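16S rRNA processing protein (Pseudomonas aeruginosa, PDB 2F1L) probably serves as an accessory factor in the final step of 30S ribosomal subunit assembly and in efficient processing of 16S rRNA. Local coordinates at residues V27-I32 with E89-T94; D43-L48 with C168-D173; L161-G166 with V181-D186. One frame throughout, in Å; residues are numbered along the deposited sequence. Where two conformers were deposited one is given.

Contact 1: residues V27-I32 with E89-T94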
loop_
_atom_site.group_PDB
_atom_site.type_symbol
_atom_site.label_atom_id
_atom_site.label_comp_id
_atom_site.label_asym_id
_atom_site.label_seq_id
_atom_site.Cartn_x
_atom_site.Cartn_y
_atom_site.Cartn_z
ATOM N N VAL A 27 -3.651 -2.852 -19.654
ATOM C CA VAL A 27 -2.313 -2.377 -20.057
ATOM C C VAL A 27 -1.608 -3.203 -21.097
ATOM O O VAL A 27 -0.612 -2.772 -21.658
ATOM C CB VAL A 27 -1.383 -2.284 -18.853
ATOM C CG1 VAL A 27 -1.866 -1.209 -17.920
ATOM C CG2 VAL A 27 -1.297 -3.641 -18.123
ATOM N N SER A 28 -2.110 -4.386 -21.378
ATOM C CA SER A 28 -1.497 -5.195 -22.390
ATOM C C SER A 28 -2.403 -6.379 -22.666
ATOM O O SER A 28 -3.529 -6.423 -22.184
ATOM C CB SER A 28 -0.169 -5.723 -21.823
ATOM O OG SER A 28 0.547 -6.417 -22.823
ATOM N N VAL A 29 -1.880 -7.372 -23.376
ATOM C CA VAL A 29 -2.621 -8.574 -23.643
ATOM C C VAL A 29 -2.016 -9.658 -22.820
ATOM O O VAL A 29 -0.941 -9.494 -22.366
ATOM C CB VAL A 29 -2.607 -8.960 -25.120
ATOM C CG1 VAL A 29 -3.376 -7.893 -25.940
ATOM C CG2 VAL A 29 -1.182 -9.149 -25.618
ATOM N N TYR A 30 -2.749 -10.747 -22.593
ATOM C CA TYR A 30 -2.212 -11.900 -21.900
ATOM C C TYR A 30 -2.592 -13.104 -22.712
ATOM O O TYR A 30 -3.773 -13.394 -22.895
ATOM C CB TYR A 30 -2.817 -12.000 -20.513
ATOM C CG TYR A 30 -2.188 -13.079 -19.703
ATOM C CD1 TYR A 30 -1.013 -12.847 -19.038
ATOM C CD2 TYR A 30 -2.763 -14.340 -19.613
ATOM C CE1 TYR A 30 -0.401 -13.835 -18.304
ATOM C CE2 TYR A 30 -2.149 -15.354 -18.885
ATOM C CZ TYR A 30 -0.960 -15.087 -18.236
ATOM O OH TYR A 30 -0.318 -16.055 -17.480
ATOM N N GLY A 31 -1.588 -13.800 -23.219
ATOM C CA GLY A 31 -1.849 -15.003 -24.009
ATOM C C GLY A 31 -2.407 -14.639 -25.368
ATOM O O GLY A 31 -2.407 -13.483 -25.778
ATOM N N ILE A 32 -2.901 -15.630 -26.074
ATOM C CA ILE A 32 -3.233 -15.443 -27.465
ATOM C C ILE A 32 -4.699 -15.734 -27.758
ATOM O O ILE A 32 -5.095 -15.802 -28.908
ATOM C CB ILE A 32 -2.346 -16.367 -28.349
ATOM C CG1 ILE A 32 -2.699 -17.816 -28.121
ATOM C CG2 ILE A 32 -0.845 -16.158 -28.082
ATOM C CD1 ILE A 32 -2.233 -18.656 -29.222
ATOM N N GLU A 89 -7.408 -8.432 -31.538
ATOM C CA GLU A 89 -8.429 -7.491 -31.089
ATOM C C GLU A 89 -8.088 -6.970 -29.666
ATOM O O GLU A 89 -8.245 -5.770 -29.375
ATOM C CB GLU A 89 -9.819 -8.127 -31.142
ATOM C CG GLU A 89 -10.967 -7.181 -30.780
ATOM C CD GLU A 89 -11.174 -6.062 -31.773
ATOM O OE1 GLU A 89 -11.290 -6.344 -33.001
ATOM O OE2 GLU A 89 -11.238 -4.898 -31.313
ATOM N N ALA A 90 -7.579 -7.852 -28.801
ATOM C CA ALA A 90 -7.266 -7.487 -27.439
ATOM C C ALA A 90 -6.247 -6.337 -27.308
ATOM O O ALA A 90 -6.353 -5.541 -26.355
ATOM C CB ALA A 90 -6.824 -8.678 -26.671
ATOM N N ARG A 91 -5.287 -6.256 -28.240
ATOM C CA ARG A 91 -4.283 -5.215 -28.225
ATOM C C ARG A 91 -4.966 -3.874 -28.217
ATOM O O ARG A 91 -4.488 -2.954 -27.583
ATOM C CB ARG A 91 -3.436 -5.244 -29.483
ATOM C CG ARG A 91 -2.353 -6.220 -29.483
ATOM C CD ARG A 91 -1.507 -6.130 -30.797
ATOM N NE ARG A 91 -1.012 -7.462 -31.117
ATOM C CZ ARG A 91 0.073 -7.998 -30.564
ATOM N NH1 ARG A 91 0.460 -9.256 -30.883
ATOM N NH2 ARG A 91 0.775 -7.276 -29.685
ATOM N N THR A 92 -6.072 -3.764 -28.943
ATOM C CA THR A 92 -6.765 -2.504 -29.077
ATOM C C THR A 92 -7.435 -2.070 -27.807
ATOM O O THR A 92 -7.867 -0.955 -27.738
ATOM C CB THR A 92 -7.830 -2.540 -30.195
ATOM O OG1 THR A 92 -8.923 -3.338 -29.782
ATOM C CG2 THR A 92 -7.250 -3.144 -31.472
ATOM N N PHE A 93 -7.492 -2.922 -26.788
ATOM C CA PHE A 93 -8.016 -2.533 -25.471
ATOM C C PHE A 93 -6.998 -1.891 -24.563
ATOM O O PHE A 93 -7.365 -1.374 -23.485
ATOM C CB PHE A 93 -8.666 -3.733 -24.789
ATOM C CG PHE A 93 -10.011 -4.011 -25.330
ATOM C CD1 PHE A 93 -10.153 -4.418 -26.644
ATOM C CD2 PHE A 93 -11.147 -3.727 -24.585
ATOM C CE1 PHE A 93 -11.411 -4.611 -27.195
ATOM C CE2 PHE A 93 -12.427 -3.924 -25.122
ATOM C CZ PHE A 93 -12.555 -4.350 -26.432
ATOM N N THR A 94 -5.735 -1.881 -25.000
ATOM C CA THR A 94 -4.646 -1.351 -24.171
ATOM C C THR A 94 -4.865 0.133 -23.870
ATOM O O THR A 94 -5.203 0.880 -24.741
ATOM C CB THR A 94 -3.279 -1.597 -24.860
ATOM O OG1 THR A 94 -2.906 -2.987 -24.706
ATOM C CG2 THR A 94 -2.187 -0.707 -24.286
HETATM O O HOH W 1 -4.815 -4.713 -24.293
#
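Val29 sends CG1 toward Ala90 and Arg91 because its chi1 of -66° sets this methyl anti to the carbonyl carbon and beside the backbone N. Across the contact, Thr94 has a chi1 of -76°, which turns OG1 toward Ser28 and leaves CG2 beside the backbone of Val27. CG1 of Val29 lies against the backbone of Ala90 and Arg91, 3.4 Å from Arg91 N and 3.6 Å from Ala90 CB. Only one branch of the valine does this work, and no direct hydrogen bond joins the segments. The two pieces belong to the N-terminal domain, where Val27 and Ser28 form a classic beta bulge opposite Lys37 and the chain turns a corner at Ser28. Facing it, residues 91-94 make a type I beta turn. A water bridges corner and turn: it donates to Ala90 O at 2.7 Å, donates weakly to Ser28 O, and is hydrogen-bonded to Thr94 OG1 at 2.6 Å. Thr94 CG2 packs 3.7 Å from Val27 O. The guanidinium of Arg91 is paired with Glu88, while its aliphatic CG rests 4.0 Å from Val29 CG1.

Contact 2: residues D43-L48 with C168-D173. With GOL (glycerol), chain F.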
loop_
_atom_site.group_PDB
_atom_site.type_symbol
_atom_site.label_atom_id
_atom_site.label_comp_id
_atom_site.label_asym_id
_atom_site.label_seq_id
_atom_site.Cartn_x
_atom_site.Cartn_y
_atom_site.Cartn_z
ATOM N N ASP A 43 -8.921 -3.028 -3.179
ATOM C CA ASP A 43 -8.444 -3.639 -1.969
ATOM C C ASP A 43 -9.541 -4.583 -1.537
ATOM O O ASP A 43 -10.645 -4.155 -1.352
ATOM C CB ASP A 43 -8.261 -2.572 -0.902
ATOM C CG ASP A 43 -7.677 -3.120 0.352
ATOM O OD1 ASP A 43 -7.373 -4.344 0.384
ATOM O OD2 ASP A 43 -7.515 -2.308 1.298
ATOM N N PRO A 44 -9.267 -5.900 -1.464
ATOM C CA PRO A 44 -8.145 -6.737 -1.822
ATOM C C PRO A 44 -7.832 -6.609 -3.292
ATOM O O PRO A 44 -8.718 -6.228 -4.077
ATOM C CB PRO A 44 -8.702 -8.144 -1.611
ATOM C CG PRO A 44 -9.746 -7.998 -0.605
ATOM C CD PRO A 44 -10.368 -6.708 -0.915
ATOM N N LEU A 45 -6.621 -7.003 -3.692
ATOM C CA LEU A 45 -6.272 -6.919 -5.102
ATOM C C LEU A 45 -7.290 -7.597 -6.032
ATOM O O LEU A 45 -7.527 -7.123 -7.151
ATOM C CB LEU A 45 -4.898 -7.518 -5.357
ATOM C CG LEU A 45 -4.185 -7.134 -6.663
ATOM C CD1 LEU A 45 -3.947 -5.668 -6.733
ATOM C CD2 LEU A 45 -2.856 -7.866 -6.731
ATOM N N ASP A 46 -7.886 -8.705 -5.596
ATOM C CA ASP A 46 -8.658 -9.527 -6.538
ATOM C C ASP A 46 -10.102 -9.103 -6.631
ATOM O O ASP A 46 -10.870 -9.685 -7.345
ATOM C CB ASP A 46 -8.557 -11.023 -6.203
ATOM C CG ASP A 46 -9.263 -11.388 -4.941
ATOM O OD1 ASP A 46 -9.847 -10.481 -4.317
ATOM O OD2 ASP A 46 -9.196 -12.579 -4.555
ATOM N N ASN A 47 -10.440 -8.057 -5.912
ATOM C CA ASN A 47 -11.770 -7.583 -5.804
ATOM C C ASN A 47 -12.287 -7.017 -7.103
ATOM O O ASN A 47 -13.463 -7.054 -7.374
ATOM C CB ASN A 47 -11.797 -6.522 -4.718
ATOM C CG ASN A 47 -13.183 -6.064 -4.413
ATOM O OD1 ASN A 47 -14.030 -6.882 -4.119
ATOM N ND2 ASN A 47 -13.439 -4.755 -4.515
ATOM N N LEU A 48 -11.384 -6.503 -7.920
ATOM C CA LEU A 48 -11.719 -6.136 -9.283
ATOM C C LEU A 48 -12.541 -7.209 -10.012
ATOM O O LEU A 48 -13.417 -6.885 -10.789
ATOM C CB LEU A 48 -10.432 -5.845 -10.050
ATOM C CG LEU A 48 -10.568 -5.483 -11.532
ATOM C CD1 LEU A 48 -11.428 -4.285 -11.658
ATOM C CD2 LEU A 48 -9.271 -5.177 -12.126
ATOM N N CYS A 168 -0.906 -5.321 -0.621
ATOM C CA CYS A 168 -0.662 -6.315 0.417
ATOM C C CYS A 168 -1.713 -7.440 0.482
ATOM O O CYS A 168 -1.383 -8.649 0.457
ATOM C CB CYS A 168 -0.587 -5.647 1.777
ATOM S SG CYS A 168 -0.260 -6.859 3.091
ATOM N N VAL A 169 -2.977 -7.046 0.597
ATOM C CA VAL A 169 -4.063 -8.029 0.749
ATOM C C VAL A 169 -4.498 -8.463 -0.624
ATOM O O VAL A 169 -5.052 -7.670 -1.372
ATOM C CB VAL A 169 -5.280 -7.449 1.510
ATOM C CG1 VAL A 169 -6.419 -8.505 1.591
ATOM C CG2 VAL A 169 -4.863 -7.035 2.885
ATOM N N LEU A 170 -4.273 -9.716 -0.965
ATOM C CA LEU A 170 -4.632 -10.171 -2.321
ATOM C C LEU A 170 -6.058 -10.735 -2.408
ATOM O O LEU A 170 -6.749 -10.534 -3.416
ATOM C CB LEU A 170 -3.638 -11.239 -2.798
ATOM C CG LEU A 170 -2.163 -10.850 -2.683
ATOM C CD1 LEU A 170 -1.313 -11.829 -3.380
ATOM C CD2 LEU A 170 -1.950 -9.470 -3.268
ATOM N N SER A 171 -6.455 -11.488 -1.383
ATOM C CA SER A 171 -7.709 -12.227 -1.415
ATOM C C SER A 171 -8.150 -12.440 0.020
ATOM O O SER A 171 -7.335 -12.738 0.870
ATOM C CB SER A 171 -7.514 -13.616 -2.061
ATOM O OG SER A 171 -6.947 -13.551 -3.362
ATOM N N ILE A 172 -9.435 -12.317 0.286
ATOM C CA ILE A 172 -9.981 -12.586 1.622
ATOM C C ILE A 172 -11.104 -13.583 1.446
ATOM O O ILE A 172 -12.030 -13.324 0.703
ATOM C CB ILE A 172 -10.570 -11.310 2.253
ATOM C CG1 ILE A 172 -9.475 -10.296 2.459
ATOM C CG2 ILE A 172 -11.273 -11.622 3.550
ATOM C CD1 ILE A 172 -9.964 -8.952 3.074
ATOM N N ASP A 173 -11.034 -14.722 2.112
ATOM C CA ASP A 173 -12.160 -15.650 2.084
ATOM C C ASP A 173 -12.684 -15.818 3.508
ATOM O O ASP A 173 -12.144 -16.568 4.317
ATOM C CB ASP A 173 -11.745 -16.977 1.445
ATOM C CG ASP A 173 -12.917 -17.882 1.199
ATOM O OD1 ASP A 173 -13.710 -18.063 2.123
ATOM O OD2 ASP A 173 -13.054 -18.429 0.089
HETATM C C1 GOL F . -12.219 -11.563 -2.409
HETATM O O1 GOL F . -11.022 -11.280 -1.724
HETATM C C2 GOL F . -13.263 -10.501 -2.108
HETATM O O2 GOL F . -14.473 -10.775 -2.765
HETATM C C3 GOL F . -12.774 -9.147 -2.583
HETATM O O3 GOL F . -13.232 -8.182 -1.656
#
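Pro44, preceded by a cis peptide bond, packs against Val169 and Ile172, its CB 3.9 Å from Val169 CG1 and its CG 3.8 Å from Ile172 CD1, while Leu45 and Leu170 run alongside each other in one direction, their CD2 methyls in contact. These apolar pairs join the two domains: the loop after strand 35-40 of the N-terminal domain meets strand 169-173, a border strand of the PRC-barrel sheet within this chain, where Leu170 and Ser171 form a classic beta bulge facing Arg180. Just outside the apolar patch, Leu45 N donates to Val169 O at 2.9 Å. Asp46 N gives a second bond to Leu170 O, 3.1 Å long. The carboxylate of Asp46 sits over the same strand because its chi1 of 69° holds CG between the backbone N and the carbonyl carbon. Its OD1 accepts from O1 of a glycerol, probably from the crystallisation liquor, and that O1 accepts in turn from Ile172 N at 2.8 Å. The other oxygen, Asp46 OD2, receives Ser171 OG at 2.7 Å from above the carboxylate plane, 57° out of it.

Contact 3: residues L161-G166 with V181-D186; sequences LLPYTG and VDWDAD
Strand 160-163 and the chain that leaves strand 178-181 come no closer than 7.8 Å between CA atoms, at Leu162 and Trp183, and no hydrogen bond joins the two segments, so side chains fill the interval. Trp183 carries the contact. With CG anti to the backbone N (chi1 -162°), its indole reaches across to Leu162 and Pro163. Leu162 lies over one face of the indole: its CG stands 3.7 Å from the centroid of the five-membered ring and only 7° off the ring normal, a CH-pi contact. The two side chains run antiparallel past one another, and Leu162 CD1 also lies over that face, 3.7 Å from Trp183 NE1. The other methyl, Leu162 CD2, meets both Trp183 CG and, at 4.1 Å, Val181 CG2. Pro163 comes in obliquely at the six-membered ring, its CD 3.4 Å from Trp183 CZ3. All of this lies within the PRC-barrel domain, where, within this chain, strand 160-163 is at one border of the mixed sheet and strand 178-181 sits next to strand 169-173 at the other; the contact brings side chains from near the two borders of the sheet together, consistent with its closing into a barrel. Gln167 of the second subunit packs on both Pro163 and Trp183. With aliphatic groups against an aromatic surface and no polar bond across the segments, the attraction is dispersive and hydrophobic, and it rests on the close fit of Leu162 and Pro163 to the indole.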
loop_
_atom_site.group_PDB
_atom_site.type_symbol
_atom_site.label_atom_id
_atom_site.label_comp_id
_atom_site.label_asym_id
_atom_site.label_seq_id
_atom_site.Cartn_x
_atom_site.Cartn_y
_atom_site.Cartn_z
ATOM N N LEU A 161 2.830 -6.394 11.365
ATOM C CA LEU A 161 1.891 -5.309 11.165
ATOM C C LEU A 161 1.797 -4.989 9.683
ATOM O O LEU A 161 2.728 -4.407 9.085
ATOM C CB LEU A 161 2.358 -4.106 11.957
ATOM C CG LEU A 161 2.387 -4.413 13.441
ATOM C CD1 LEU A 161 3.604 -3.758 14.058
ATOM C CD2 LEU A 161 1.096 -3.976 14.115
ATOM N N LEU A 162 0.689 -5.411 9.088
ATOM C CA LEU A 162 0.541 -5.367 7.642
ATOM C C LEU A 162 -0.443 -4.282 7.292
ATOM O O LEU A 162 -1.412 -4.091 7.982
ATOM C CB LEU A 162 0.076 -6.701 7.105
ATOM C CG LEU A 162 1.145 -7.774 6.888
ATOM C CD1 LEU A 162 1.890 -8.100 8.141
ATOM C CD2 LEU A 162 0.467 -9.034 6.338
ATOM N N PRO A 163 -0.178 -3.550 6.218
ATOM C CA PRO A 163 -1.107 -2.520 5.751
ATOM C C PRO A 163 -2.302 -3.143 5.050
ATOM O O PRO A 163 -2.151 -4.099 4.267
ATOM C CB PRO A 163 -0.261 -1.736 4.765
ATOM C CG PRO A 163 0.654 -2.768 4.184
ATOM C CD PRO A 163 1.001 -3.683 5.342
ATOM N N TYR A 164 -3.490 -2.643 5.346
ATOM C CA TYR A 164 -4.702 -3.142 4.679
ATOM C C TYR A 164 -4.840 -2.356 3.384
ATOM O O TYR A 164 -5.520 -1.324 3.325
ATOM C CB TYR A 164 -5.961 -2.973 5.562
ATOM C CG TYR A 164 -7.193 -3.547 4.910
ATOM C CD1 TYR A 164 -7.447 -4.902 4.919
ATOM C CD2 TYR A 164 -8.075 -2.734 4.228
ATOM C CE1 TYR A 164 -8.564 -5.440 4.288
ATOM C CE2 TYR A 164 -9.165 -3.249 3.588
ATOM C CZ TYR A 164 -9.417 -4.608 3.623
ATOM O OH TYR A 164 -10.541 -5.100 2.973
ATOM N N THR A 165 -4.125 -2.818 2.376
ATOM C CA THR A 165 -4.189 -2.277 1.017
ATOM C C THR A 165 -4.047 -3.450 0.053
ATOM O O THR A 165 -3.573 -4.519 0.439
ATOM C CB THR A 165 -3.009 -1.368 0.715
ATOM O OG1 THR A 165 -1.792 -2.139 0.746
ATOM C CG2 THR A 165 -2.920 -0.259 1.726
ATOM N N GLY A 166 -4.401 -3.225 -1.200
ATOM C CA GLY A 166 -4.316 -4.247 -2.243
ATOM C C GLY A 166 -2.899 -4.618 -2.671
ATOM O O GLY A 166 -2.691 -5.692 -3.227
ATOM N N VAL A 181 -1.907 -12.852 1.317
ATOM C CA VAL A 181 -1.181 -11.593 1.326
ATOM C C VAL A 181 0.129 -11.717 0.624
ATOM O O VAL A 181 0.655 -12.820 0.445
ATOM C CB VAL A 181 -0.901 -11.055 2.733
ATOM C CG1 VAL A 181 -2.225 -10.894 3.482
ATOM C CG2 VAL A 181 0.044 -11.966 3.483
ATOM N N ASP A 182 0.612 -10.562 0.162
ATOM C CA ASP A 182 1.941 -10.452 -0.368
ATOM C C ASP A 182 2.688 -9.621 0.619
ATOM O O ASP A 182 2.382 -8.442 0.807
ATOM C CB ASP A 182 1.943 -9.790 -1.744
ATOM C CG ASP A 182 3.313 -9.771 -2.372
ATOM O OD1 ASP A 182 4.158 -10.634 -2.049
ATOM O OD2 ASP A 182 3.518 -8.924 -3.250
ATOM N N TRP A 183 3.612 -10.271 1.295
ATOM C CA TRP A 183 4.356 -9.680 2.395
ATOM C C TRP A 183 5.623 -10.489 2.634
ATOM O O TRP A 183 5.611 -11.703 2.557
ATOM C CB TRP A 183 3.518 -9.626 3.682
ATOM C CG TRP A 183 4.087 -8.659 4.681
ATOM C CD1 TRP A 183 4.749 -8.959 5.821
ATOM C CD2 TRP A 183 4.088 -7.229 4.579
ATOM N NE1 TRP A 183 5.136 -7.810 6.452
ATOM C CE2 TRP A 183 4.755 -6.737 5.694
ATOM C CE3 TRP A 183 3.569 -6.321 3.646
ATOM C CZ2 TRP A 183 4.917 -5.390 5.919
ATOM C CZ3 TRP A 183 3.718 -5.000 3.866
ATOM C CH2 TRP A 183 4.386 -4.531 5.003
ATOM N N ASP A 184 6.713 -9.789 2.913
ATOM C CA ASP A 184 7.985 -10.423 3.179
ATOM C C ASP A 184 8.008 -10.780 4.673
ATOM O O ASP A 184 7.921 -9.910 5.549
ATOM C CB ASP A 184 9.082 -9.447 2.793
ATOM C CG ASP A 184 10.438 -9.930 3.141
ATOM O OD1 ASP A 184 10.552 -10.958 3.848
ATOM O OD2 ASP A 184 11.399 -9.257 2.719
ATOM N N ALA A 185 8.093 -12.075 4.971
ATOM C CA ALA A 185 8.046 -12.510 6.351
ATOM C C ALA A 185 9.309 -12.084 7.098
ATOM O O ALA A 185 9.239 -11.827 8.307
ATOM C CB ALA A 185 7.843 -13.980 6.445
ATOM N N ASP A 186 10.442 -11.937 6.404
ATOM C CA ASP A 186 11.633 -11.345 7.070
ATOM C C ASP A 186 11.410 -9.904 7.475
ATOM O O ASP A 186 11.978 -9.463 8.432
ATOM C CB ASP A 186 12.897 -11.392 6.219
ATOM C CG ASP A 186 13.293 -12.799 5.845
ATOM O OD1 ASP A 186 12.899 -13.760 6.523
ATOM O OD2 ASP A 186 13.996 -12.948 4.845
#

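In the fold
Contact 1 is a surface contact within the N-terminal domain, and its centre lies about 30 Å from that of contact 3, on the opposite side of the chain's centre. Contact 2 is near that centre and partly buried, joining the N-terminal and PRC-barrel domains. Contact 3 is buried inside the latter. Contacts 2 and 3 share the mixed sheet and touch: Cys168 O and Asp182 N are 2.8 Å apart, a probable hydrogen bond. The chemistry changes with place: a water bridge beside one valine at the surface, apolar pairs edged by direct backbone and side-chain hydrogen bonds between domains, and mainly apolar and CH-pi packing within the barrel.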